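Local coordinates for protein iron aquisition yersiniabactin synthesis enzyme, YbtT (Escherichia coli, PDB 6BA9) that acts as a low-specificity type II thioesterase that maintains production of the metallophore yersiniabactin by its NRPS/PKS pathway, at residues R127-R132 against A171-H176; H89-Q94 against R166-A171; A139-I142 against G146-P149. The protein carries 1 engineered substitution. All blocks are in the same frame, centred on the assembly; numbering follows the deposited sequence.

Interaction 1 (R127-R132 against A171-H176); sequences RQLSHR and ATESYH
Glu173, near the C-terminal end of helix 155-174, reaches across to residues 127-132, the loop that leads into helix 134-144; both helices lie in the insertion between strands 112-116 and 190-195 of this alpha/beta-hydrolase fold. Arg127 joins through its backbone: one water donates to both Arg127 O and Glu173 OE2, while the Arg127 guanidinium forms salt bridges with Glu200, Glu140 and Asp143. Gln128 bends at chi2 (-77°) and runs past Glu173 in the opposite direction, its OE1 3.4 Å from Glu173 CD. OE1 and the carboxylate, both acceptors, do not bond each other. A second water donates to Gln128 OE1 and to the backbone O of Glu173; Gln128 NE2 bonds to Ser125 O. Leu129 packs its apolar side chain on helix 134-144 and gives its N to Glu173 OE2 (2.7 Å, 164°). Ser130 suits its place by offering two donors to Glu173 OE1: its N at 2.8 Å, on the syn lone pair, and its OG, also 2.8 Å, from above the carboxylate plane. Two backbone N-H groups thus fix the carboxylate's rotation. Residues 129-132 form a type I turn, and the Arg132 guanidinium grips Gln128 O side-on, with NE at 2.8 Å and NH2 at 3.1 Å.

Interaction 2 (H89-Q94 against R166-A171); sequences HAMGAQ and RADFYA. Engineered in segment 89-94: Ala90 (natural residue Ser).
Met91 sets its sulfur against the backbone of Asp168, the tightly packed part of this buried contact. Met91 SD lies 3.8 Å from Asp168 O and 4.0 Å from Asp168 CB, the two side chains crossing at about a right angle. With all three torsions near 180° (chi1 166°), the methionine is stretched to full length, which lets an unbranched apolar chain span from helix 91-105 to helix 155-174; Ile63, Leu66 and Trp48 also touch it. The Asp168 carboxylate pairs with Arg51 and Gly24 N, while its CB and carbonyl O meet the sulfur. Met91 begins the helix that follows strand 84-89, and residues 89-92 form the nucleophile elbow of the alpha/beta-hydrolase fold. Ala90, an engineered residue replacing the natural serine at the N-cap, has the positive phi (58°) expected at the tip of this tight turn; a side chain at Gly92 would be crowded by His89 O, so glycine suits this turn. Packing is looser further along: Met91 CE stands 4.4 Å from Ala171 CB, and the Gln94 side chain comes no nearer than 4.9 Å to residues 166-171, its OE1 bonding instead to Thr172 OG1.

Interaction 3 (A139-I142 against G146-P149); sequences AELI and GCSP
A reversal of the chain at the C-terminal end of helix 134-144 brings residues 146-149 back along the last turns of that helix, where Leu141 and Ile142 meet Cys147 and Pro149. Cys147 points its CB at the helix, 4.0 Å from Leu141 CB, and the small cysteine lets the two chains lie this close. Leu141 itself is buried: its side chain touches Leu129 of the loop before the helix, and Leu165 and Phe169 of helix 155-174. Ile142 carries the outer half of the contact. Its CG1, set anti to its own carbonyl carbon (chi1 -69°), lies 3.5 Å from Cys147 O and 4.2 Å from Cys147 SG. The extended second torsion (chi2 165°) then carries CD1 onward to Pro149, 3.6 Å from its CA and 4.0 Å from its CB, so that the methyl group rests on the apolar CA-CB side of the rigid proline ring, whose nitrogen carries no hydrogen.

No direct hydrogen bond joins residues 139-142 to 146-149. One water donates to Leu141 O at 2.8 Å and accepts from Gly146 N at 2.9 Å, bridging backbone groups too far apart to bond directly. Another donates to Ile142 O. Carbonyls near the C-terminus of a helix, where intrahelical partners run out, are often satisfied in this way, as here at a turn between two helices, consistent with the helical lid insertion of alpha/beta-hydrolase thioesterases.

Interaction 2 is the buried contact, about 8 Å from the centre of the chain to its own centre; interactions 1 and 3 lie at the surface, about 16 and 19 Å out. Interactions 1 and 2 share helix 155-174 and Ala171: one ties the helix to the loop 127-132, which leads into helix 134-144, the other sets it on helix 91-105 of the core. Arg132 O and Arg166 NH2 join them again. Interaction 3 is nested within the loop closed by each of the others, and Glu140 connects it to interaction 1. Chemistry follows place: a carboxylate with backbone donors and waters in 127-132/171-176, van der Waals contact of a methionine without hydrogen bonds in 89-94/166-171, apolar packing plus water in 139-142/146-149.

Interaction 1 (R127-R132 against A171-H176)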
# COMPACT_ATOMS: atom_id res chain seq x y z
N ARG A 127 8.50 -14.85 -1.25
CA ARG A 127 7.35 -15.75 -1.20
C ARG A 127 6.44 -15.46 -2.38
O ARG A 127 6.12 -14.30 -2.64
CB ARG A 127 6.57 -15.54 0.10
CG ARG A 127 5.50 -16.60 0.35
CD ARG A 127 4.48 -16.16 1.36
NE ARG A 127 5.02 -15.87 2.69
CZ ARG A 127 5.17 -16.77 3.65
NH1 ARG A 127 4.89 -18.05 3.42
NH2 ARG A 127 5.63 -16.39 4.84
N GLN A 128 6.05 -16.51 -3.09
CA GLN A 128 5.22 -16.41 -4.28
C GLN A 128 4.06 -17.39 -4.16
O GLN A 128 4.27 -18.55 -3.80
CB GLN A 128 6.06 -16.75 -5.51
CG GLN A 128 7.18 -15.80 -5.78
CD GLN A 128 6.70 -14.53 -6.41
OE1 GLN A 128 5.91 -14.56 -7.36
NE2 GLN A 128 7.17 -13.41 -5.89
N LEU A 129 2.85 -16.91 -4.46
CA LEU A 129 1.62 -17.68 -4.30
C LEU A 129 0.89 -18.04 -5.59
O LEU A 129 0.15 -19.02 -5.60
CB LEU A 129 0.61 -16.88 -3.45
CG LEU A 129 0.80 -16.92 -1.93
CD1 LEU A 129 2.04 -16.15 -1.53
CD2 LEU A 129 -0.41 -16.36 -1.22
N SER A 130 1.04 -17.24 -6.66
CA SER A 130 0.08 -17.32 -7.77
C SER A 130 0.14 -18.64 -8.51
O SER A 130 -0.84 -19.01 -9.17
CB SER A 130 0.36 -16.22 -8.79
OG SER A 130 -0.00 -14.97 -8.29
N HIS A 131 1.26 -19.33 -8.48
CA HIS A 131 1.42 -20.58 -9.20
C HIS A 131 0.91 -21.78 -8.42
O HIS A 131 1.04 -22.92 -8.89
CB HIS A 131 2.89 -20.80 -9.53
CG HIS A 131 3.76 -20.91 -8.32
ND1 HIS A 131 4.01 -19.84 -7.49
CD2 HIS A 131 4.43 -21.96 -7.78
CE1 HIS A 131 4.80 -20.22 -6.50
NE2 HIS A 131 5.07 -21.50 -6.65
N ARG A 132 0.36 -21.58 -7.22
CA ARG A 132 0.00 -22.67 -6.33
C ARG A 132 -1.48 -23.02 -6.44
O ARG A 132 -2.33 -22.18 -6.74
CB ARG A 132 0.32 -22.30 -4.88
CG ARG A 132 1.73 -21.87 -4.67
CD ARG A 132 2.02 -21.63 -3.19
NE ARG A 132 3.34 -21.05 -3.02
CZ ARG A 132 4.44 -21.73 -2.71
NH1 ARG A 132 4.40 -23.04 -2.52
NH2 ARG A 132 5.59 -21.08 -2.61
N ALA A 171 -1.76 -9.70 -9.43
CA ALA A 171 -1.34 -8.34 -9.75
C ALA A 171 0.02 -8.05 -9.13
O ALA A 171 0.91 -7.50 -9.79
CB ALA A 171 -2.37 -7.34 -9.23
N THR A 172 0.17 -8.35 -7.84
CA THR A 172 1.37 -7.92 -7.16
C THR A 172 2.59 -8.74 -7.57
O THR A 172 3.70 -8.21 -7.57
CB THR A 172 1.14 -7.93 -5.63
OG1 THR A 172 2.19 -7.21 -4.98
CG2 THR A 172 1.14 -9.32 -5.05
N GLU A 173 2.40 -10.02 -7.92
CA GLU A 173 3.54 -10.86 -8.32
C GLU A 173 3.95 -10.64 -9.77
O GLU A 173 5.14 -10.77 -10.11
CB GLU A 173 3.21 -12.33 -8.02
CG GLU A 173 3.12 -12.59 -6.54
CD GLU A 173 2.73 -13.99 -6.17
OE1 GLU A 173 2.47 -14.83 -7.07
OE2 GLU A 173 2.64 -14.24 -4.95
N SER A 174 3.00 -10.30 -10.64
CA SER A 174 3.32 -10.08 -12.05
C SER A 174 3.91 -8.71 -12.30
O SER A 174 4.41 -8.45 -13.40
CB SER A 174 2.08 -10.30 -12.92
OG SER A 174 1.09 -9.32 -12.67
N TYR A 175 3.89 -7.83 -11.29
CA TYR A 175 4.45 -6.49 -11.37
C TYR A 175 5.96 -6.57 -11.21
O TYR A 175 6.47 -6.97 -10.16
CB TYR A 175 3.83 -5.63 -10.27
CG TYR A 175 4.41 -4.24 -10.17
CD1 TYR A 175 5.36 -3.93 -9.20
CD2 TYR A 175 4.05 -3.24 -11.05
CE1 TYR A 175 5.88 -2.67 -9.10
CE2 TYR A 175 4.57 -1.97 -10.94
CZ TYR A 175 5.50 -1.69 -9.96
OH TYR A 175 6.06 -0.44 -9.81
N HIS A 176 6.68 -6.21 -12.27
CA HIS A 176 8.12 -6.36 -12.28
C HIS A 176 8.67 -5.65 -13.51
O HIS A 176 8.08 -5.74 -14.59
CB HIS A 176 8.52 -7.84 -12.34
CG HIS A 176 10.00 -8.06 -12.39
ND1 HIS A 176 10.66 -8.36 -13.56
CD2 HIS A 176 10.94 -7.99 -11.42
CE1 HIS A 176 11.95 -8.49 -13.30
NE2 HIS A 176 12.15 -8.27 -12.01
O HOH W 1 3.79 -12.74 -3.08
O HOH W 2 7.03 -12.55 -8.98
O HOH W 3 4.18 -16.85 -8.75

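Interaction 2 (H89-Q94 against R166-A171)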
# COMPACT_ATOMS: atom_id res chain seq x y z
N HIS A 89 1.49 -0.29 1.76
CA HIS A 89 2.19 -1.40 2.38
C HIS A 89 2.09 -2.63 1.49
O HIS A 89 0.99 -2.98 1.03
CB HIS A 89 1.58 -1.71 3.75
CG HIS A 89 2.37 -2.71 4.55
ND1 HIS A 89 3.62 -2.44 5.07
CD2 HIS A 89 2.08 -3.98 4.91
CE1 HIS A 89 4.04 -3.50 5.75
NE2 HIS A 89 3.13 -4.45 5.65
N ALA A 90 3.22 -3.27 1.24
CA ALA A 90 3.30 -4.50 0.43
C ALA A 90 2.73 -4.19 -0.95
O ALA A 90 3.20 -3.24 -1.59
CB ALA A 90 2.70 -5.68 1.20
N MET A 91 1.72 -4.91 -1.43
CA MET A 91 1.14 -4.59 -2.74
C MET A 91 0.79 -3.12 -2.83
O MET A 91 0.90 -2.50 -3.90
CB MET A 91 -0.14 -5.41 -2.95
CG MET A 91 -1.02 -4.96 -4.08
SD MET A 91 -2.49 -6.02 -4.15
CE MET A 91 -3.36 -5.25 -5.50
N GLY A 92 0.27 -2.55 -1.74
CA GLY A 92 -0.14 -1.16 -1.77
C GLY A 92 1.00 -0.21 -2.05
O GLY A 92 0.78 0.87 -2.60
N ALA A 93 2.22 -0.57 -1.66
CA ALA A 93 3.36 0.29 -1.99
C ALA A 93 3.58 0.37 -3.49
O ALA A 93 3.97 1.42 -4.01
CB ALA A 93 4.63 -0.22 -1.30
N GLN A 94 3.34 -0.72 -4.21
CA GLN A 94 3.50 -0.72 -5.65
C GLN A 94 2.48 0.20 -6.29
O GLN A 94 2.80 0.98 -7.19
CB GLN A 94 3.35 -2.14 -6.21
CG GLN A 94 4.33 -3.16 -5.64
CD GLN A 94 3.92 -4.58 -5.91
OE1 GLN A 94 2.73 -4.88 -6.04
NE2 GLN A 94 4.88 -5.48 -5.98
N ARG A 166 -6.61 -14.25 -5.26
CA ARG A 166 -5.78 -14.62 -6.40
C ARG A 166 -5.62 -13.46 -7.38
O ARG A 166 -4.54 -13.29 -7.95
CB ARG A 166 -6.36 -15.84 -7.11
CG ARG A 166 -6.13 -17.14 -6.36
CD ARG A 166 -6.53 -18.29 -7.27
NE ARG A 166 -6.27 -19.60 -6.66
CZ ARG A 166 -5.10 -20.23 -6.70
NH1 ARG A 166 -4.04 -19.71 -7.28
NH2 ARG A 166 -4.99 -21.42 -6.14
N ALA A 167 -6.65 -12.64 -7.56
CA ALA A 167 -6.50 -11.45 -8.40
C ALA A 167 -5.46 -10.50 -7.82
O ALA A 167 -4.56 -10.04 -8.52
CB ALA A 167 -7.85 -10.75 -8.56
N ASP A 168 -5.56 -10.23 -6.52
CA ASP A 168 -4.62 -9.32 -5.87
C ASP A 168 -3.20 -9.87 -5.96
O ASP A 168 -2.25 -9.15 -6.30
CB ASP A 168 -4.96 -9.12 -4.39
CG ASP A 168 -6.24 -8.32 -4.13
OD1 ASP A 168 -6.94 -7.87 -5.05
OD2 ASP A 168 -6.55 -8.19 -2.92
N PHE A 169 -3.02 -11.15 -5.61
CA PHE A 169 -1.68 -11.73 -5.61
C PHE A 169 -1.11 -11.86 -7.02
O PHE A 169 0.10 -11.68 -7.23
CB PHE A 169 -1.66 -13.04 -4.81
CG PHE A 169 -1.47 -12.83 -3.34
CD1 PHE A 169 -0.20 -12.75 -2.82
CD2 PHE A 169 -2.54 -12.70 -2.49
CE1 PHE A 169 -0.01 -12.54 -1.46
CE2 PHE A 169 -2.34 -12.49 -1.13
CZ PHE A 169 -1.09 -12.43 -0.65
N TYR A 170 -1.96 -12.14 -8.01
CA TYR A 170 -1.49 -12.13 -9.39
C TYR A 170 -1.00 -10.74 -9.78
O TYR A 170 0.07 -10.59 -10.37
CB TYR A 170 -2.54 -12.66 -10.37
CG TYR A 170 -2.01 -12.61 -11.79
CD1 TYR A 170 -2.17 -11.47 -12.58
CD2 TYR A 170 -1.29 -13.66 -12.31
CE1 TYR A 170 -1.63 -11.40 -13.84
CE2 TYR A 170 -0.76 -13.61 -13.58
CZ TYR A 170 -0.92 -12.48 -14.33
OH TYR A 170 -0.39 -12.41 -15.61
N ALA A 171 -1.76 -9.70 -9.43
CA ALA A 171 -1.34 -8.34 -9.75
C ALA A 171 0.02 -8.05 -9.13
O ALA A 171 0.91 -7.50 -9.79
CB ALA A 171 -2.37 -7.34 -9.23

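Interaction 3 (A139-I142 against G146-P149)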
# COMPACT_ATOMS: atom_id res chain seq x y z
N ALA A 139 -2.37 -22.20 2.44
CA ALA A 139 -1.33 -22.42 3.45
C ALA A 139 -0.35 -21.26 3.48
O ALA A 139 0.05 -20.80 4.55
CB ALA A 139 -0.60 -23.73 3.19
N GLU A 140 0.02 -20.74 2.30
CA GLU A 140 0.90 -19.57 2.27
C GLU A 140 0.24 -18.36 2.90
O GLU A 140 0.89 -17.62 3.65
CB GLU A 140 1.33 -19.25 0.83
CG GLU A 140 2.20 -20.32 0.16
CD GLU A 140 3.51 -20.56 0.88
OE1 GLU A 140 4.21 -19.57 1.18
OE2 GLU A 140 3.83 -21.73 1.18
N LEU A 141 -1.04 -18.12 2.60
CA LEU A 141 -1.75 -16.99 3.19
C LEU A 141 -1.79 -17.09 4.70
O LEU A 141 -1.60 -16.09 5.40
CB LEU A 141 -3.19 -16.94 2.69
CG LEU A 141 -3.52 -16.53 1.28
CD1 LEU A 141 -5.00 -16.66 1.14
CD2 LEU A 141 -3.08 -15.10 1.07
N ILE A 142 -2.07 -18.28 5.23
CA ILE A 142 -2.12 -18.44 6.68
C ILE A 142 -0.75 -18.16 7.26
O ILE A 142 -0.62 -17.47 8.28
CB ILE A 142 -2.64 -19.85 7.03
CG1 ILE A 142 -4.12 -19.97 6.66
CG2 ILE A 142 -2.43 -20.13 8.52
CD1 ILE A 142 -4.60 -21.42 6.65
N GLY A 146 -2.47 -13.16 7.91
CA GLY A 146 -3.74 -12.45 7.91
C GLY A 146 -4.91 -13.28 7.43
O GLY A 146 -5.86 -12.73 6.86
N CYS A 147 -4.89 -14.60 7.66
CA CYS A 147 -5.93 -15.47 7.14
C CYS A 147 -6.17 -16.61 8.12
O CYS A 147 -5.21 -17.22 8.59
CB CYS A 147 -5.49 -16.08 5.81
SG CYS A 147 -6.70 -17.09 5.01
N SER A 148 -7.44 -16.92 8.38
CA SER A 148 -7.79 -17.98 9.32
C SER A 148 -7.78 -19.35 8.62
O SER A 148 -8.22 -19.47 7.48
CB SER A 148 -9.18 -17.75 9.88
OG SER A 148 -9.62 -18.90 10.60
N PRO A 149 -7.33 -20.41 9.31
CA PRO A 149 -7.51 -21.76 8.76
C PRO A 149 -8.97 -22.17 8.55
O PRO A 149 -9.22 -23.12 7.81
CB PRO A 149 -6.80 -22.67 9.77
CG PRO A 149 -6.65 -21.87 10.99
CD PRO A 149 -6.65 -20.42 10.62
O HOH W 4 -2.34 -13.42 5.05
O HOH W 5 -3.01 -16.38 9.50